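Local coordinates for protein 2-dehydro-3-deoxyphosphogluconate aldolase (Vibrio fischeri, PDB 3NZR) that belongs to the KDGP aldolase family and probably folds as a TIM barrel, at residues Gly21-Ala27 with Lys58-Thr63. Numbering follows the deposited sequence.
Sequences GSVDNAA and KYSEVT
Val23 lays its CG2 methyl over one face of the Tyr59 ring, joining the N-terminal turn of helix 23-32 to the C-terminal end of helix 49-61, two successive outer helices of a TIM-barrel-like fold. Val23 CG2 stands 3.8 Å from the centroid of the Tyr59 ring and only 9° off the ring normal, which meets the geometry of a CH-pi contact. Tyr59 CG lies anti to its own carbonyl carbon (chi1 -74°), and this rotation carries the ring across to the first turn of the opposing helix. There the hydroxyl end reaches the loop ahead of Val23, with Tyr59 OH 3.3 Å from Ser22 CA. Ala26 CB approaches the same ring at its edge, near the ring plane, 3.8 Å from Tyr59 CD1. Val23 and Ala26 thus meet the tyrosine from two different directions, while Val41 of strand 37-42 and Tyr46 also touch its side chain.

The two branches of Val23 divide the work. With Val23 CG1 anti to the backbone N (chi1 166°), that methyl turns to Val62 CG1 at 4.0 Å, and the two valine side chains cross at about a right angle. The other branch of Val62, CG2, turns to the backbone of the first helical turn, 3.7 Å from Val23 O, and packs beside Ala26 CB and Ala27 N.

Hydrogen bonds also run within each segment. Ser22, at the N-cap position of helix 23-32, accepts Asn25 N on OG, and Asn25 OD1 receives Gly21 N on an in-plane lone pair with a nearly straight N-H approach. Within 58-63, Thr63 OG1 donates to Tyr59 O at 2.8 Å, tilted from the carbonyl plane, while Thr63 CG2 rests 4.0 Å from Ala26 CB.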
ATOM      1  N   GLY A  21      -1.697 -21.891  21.598  1.00 27.81           N
ATOM      2  CA  GLY A  21      -2.599 -21.647  22.694  1.00 29.05           C
ATOM      3  C   GLY A  21      -1.934 -21.107  23.950  1.00 29.35           C
ATOM      4  O   GLY A  21      -2.587 -20.622  24.859  1.00 29.92           O
ATOM      5  N   SER A  22      -0.623 -21.210  24.029  1.00 29.37           N
ATOM      6  CA  SER A  22       0.116 -20.725  25.214  1.00 29.23           C
ATOM      7  C   SER A  22       1.586 -20.813  24.851  1.00 29.10           C
ATOM      8  O   SER A  22       1.960 -21.492  23.852  1.00 26.06           O
ATOM      9  CB  SER A  22      -0.131 -21.637  26.422  1.00 30.72           C
ATOM     10  OG  SER A  22       0.517 -22.888  26.202  1.00 32.07           O
ATOM     11  N   VAL A  23       2.397 -20.124  25.630  1.00 28.86           N
ATOM     12  CA  VAL A  23       3.834 -20.190  25.454  1.00 31.03           C
ATOM     13  C   VAL A  23       4.331 -21.629  25.500  1.00 30.90           C
ATOM     14  O   VAL A  23       5.241 -21.983  24.758  1.00 31.61           O
ATOM     15  CB  VAL A  23       4.577 -19.328  26.528  1.00 31.92           C
ATOM     16  CG1 VAL A  23       6.085 -19.650  26.584  1.00 35.56           C
ATOM     17  CG2 VAL A  23       4.394 -17.908  26.176  1.00 33.30           C
ATOM     18  N   ASP A  24       3.746 -22.448  26.355  1.00 30.58           N
ATOM     19  CA  ASP A  24       4.203 -23.843  26.524  1.00 33.12           C
ATOM     20  C   ASP A  24       3.806 -24.688  25.291  1.00 31.03           C
ATOM     21  O   ASP A  24       4.567 -25.566  24.781  1.00 29.79           O
ATOM     22  CB  ASP A  24       3.592 -24.442  27.795  1.00 35.36           C
ATOM     23  CG  ASP A  24       4.118 -25.854  28.099  1.00 43.33           C
ATOM     24  OD1 ASP A  24       5.357 -26.049  28.096  1.00 47.20           O
ATOM     25  OD2 ASP A  24       3.281 -26.773  28.310  1.00 51.04           O
ATOM     26  N   ASN A  25       2.614 -24.381  24.788  1.00 28.29           N
ATOM     27  CA  ASN A  25       2.140 -25.011  23.575  1.00 26.36           C
ATOM     28  C   ASN A  25       3.107 -24.681  22.442  1.00 25.12           C
ATOM     29  O   ASN A  25       3.437 -25.554  21.635  1.00 23.44           O
ATOM     30  CB  ASN A  25       0.713 -24.555  23.301  1.00 25.45           C
ATOM     31  CG  ASN A  25       0.035 -25.299  22.159  1.00 25.56           C
ATOM     32  OD1 ASN A  25      -0.737 -24.688  21.403  1.00 21.73           O
ATOM     33  ND2 ASN A  25       0.229 -26.601  22.083  1.00 22.44           N
ATOM     34  N   ALA A  26       3.501 -23.406  22.359  1.00 24.58           N
ATOM     35  CA  ALA A  26       4.459 -22.968  21.344  1.00 24.02           C
ATOM     36  C   ALA A  26       5.789 -23.755  21.350  1.00 25.18           C
ATOM     37  O   ALA A  26       6.251 -24.184  20.296  1.00 23.54           O
ATOM     38  CB  ALA A  26       4.753 -21.501  21.460  1.00 23.77           C
ATOM     39  N   ALA A  27       6.375 -23.933  22.527  1.00 27.94           N
ATOM     40  CA  ALA A  27       7.553 -24.819  22.709  1.00 29.24           C
ATOM     41  C   ALA A  27       7.322 -26.206  22.140  1.00 30.20           C
ATOM     42  O   ALA A  27       8.178 -26.734  21.395  1.00 28.42           O
ATOM     43  CB  ALA A  27       7.932 -24.913  24.195  1.00 30.40           C
ATOM     44  N   LYS A  58       7.779 -13.487  24.771  1.00 41.60           N
ATOM     45  CA  LYS A  58       7.923 -14.819  25.408  1.00 41.11           C
ATOM     46  C   LYS A  58       7.741 -15.935  24.415  1.00 38.49           C
ATOM     47  O   LYS A  58       8.339 -16.998  24.540  1.00 39.17           O
ATOM     48  CB  LYS A  58       6.925 -15.009  26.539  1.00 42.24           C
ATOM     49  CG  LYS A  58       7.246 -14.154  27.697  1.00 47.36           C
ATOM     50  CD  LYS A  58       6.048 -13.892  28.594  1.00 51.04           C
ATOM     51  CE  LYS A  58       6.506 -13.078  29.830  1.00 56.12           C
ATOM     52  NZ  LYS A  58       5.399 -12.283  30.336  1.00 56.68           N
ATOM     53  N   TYR A  59       6.877 -15.744  23.436  1.00 35.50           N
ATOM     54  CA  TYR A  59       6.744 -16.782  22.421  1.00 35.70           C
ATOM     55  C   TYR A  59       8.028 -16.837  21.557  1.00 36.57           C
ATOM     56  O   TYR A  59       8.474 -17.892  21.130  1.00 36.53           O
ATOM     57  CB  TYR A  59       5.533 -16.498  21.541  1.00 34.69           C
ATOM     58  CG  TYR A  59       4.210 -16.768  22.201  1.00 34.27           C
ATOM     59  CD1 TYR A  59       3.589 -17.978  22.035  1.00 33.01           C
ATOM     60  CD2 TYR A  59       3.569 -15.809  22.954  1.00 30.59           C
ATOM     61  CE1 TYR A  59       2.369 -18.257  22.602  1.00 34.20           C
ATOM     62  CE2 TYR A  59       2.325 -16.072  23.530  1.00 32.43           C
ATOM     63  CZ  TYR A  59       1.730 -17.331  23.344  1.00 33.72           C
ATOM     64  OH  TYR A  59       0.509 -17.675  23.914  1.00 35.96           O
ATOM     65  N   SER A  60       8.584 -15.669  21.251  1.00 37.70           N
ATOM     66  CA  SER A  60       9.816 -15.620  20.474  1.00 40.02           C
ATOM     67  C   SER A  60      10.982 -16.412  21.196  1.00 40.49           C
ATOM     68  O   SER A  60      11.754 -17.118  20.567  1.00 39.60           O
ATOM     69  CB  SER A  60      10.203 -14.171  20.198  1.00 42.34           C
ATOM     70  OG  SER A  60      11.464 -14.168  19.595  1.00 46.06           O
ATOM     71  N   GLU A  61      11.044 -16.322  22.514  1.00 40.83           N
ATOM     72  CA  GLU A  61      12.092 -17.019  23.278  1.00 43.30           C
ATOM     73  C   GLU A  61      12.096 -18.527  23.127  1.00 42.08           C
ATOM     74  O   GLU A  61      13.155 -19.147  23.081  1.00 43.04           O
ATOM     75  CB  GLU A  61      11.969 -16.714  24.759  1.00 46.24           C
ATOM     76  CG  GLU A  61      12.120 -15.261  25.063  1.00 51.47           C
ATOM     77  CD  GLU A  61      12.373 -15.013  26.535  1.00 59.86           C
ATOM     78  OE1 GLU A  61      11.434 -15.220  27.354  1.00 61.93           O
ATOM     79  OE2 GLU A  61      13.521 -14.610  26.859  1.00 66.15           O
ATOM     80  N   VAL A  62      10.924 -19.128  23.077  1.00 39.41           N
ATOM     81  CA  VAL A  62      10.829 -20.572  23.035  1.00 39.27           C
ATOM     82  C   VAL A  62      10.765 -21.116  21.627  1.00 37.58           C
ATOM     83  O   VAL A  62      10.611 -22.310  21.436  1.00 38.34           O
ATOM     84  CB  VAL A  62       9.630 -21.057  23.866  1.00 39.79           C
ATOM     85  CG1 VAL A  62       9.819 -20.602  25.359  1.00 42.80           C
ATOM     86  CG2 VAL A  62       8.300 -20.562  23.273  1.00 38.27           C
ATOM     87  N   THR A  63      10.856 -20.243  20.633  1.00 34.76           N
ATOM     88  CA  THR A  63      10.712 -20.655  19.258  1.00 33.22           C
ATOM     89  C   THR A  63      11.786 -20.087  18.342  1.00 33.45           C
ATOM     90  O   THR A  63      11.606 -20.114  17.141  1.00 31.13           O
ATOM     91  CB  THR A  63       9.363 -20.133  18.648  1.00 32.68           C
ATOM     92  OG1 THR A  63       9.418 -18.712  18.574  1.00 28.08           O
ATOM     93  CG2 THR A  63       8.136 -20.579  19.457  1.00 28.97           C
TER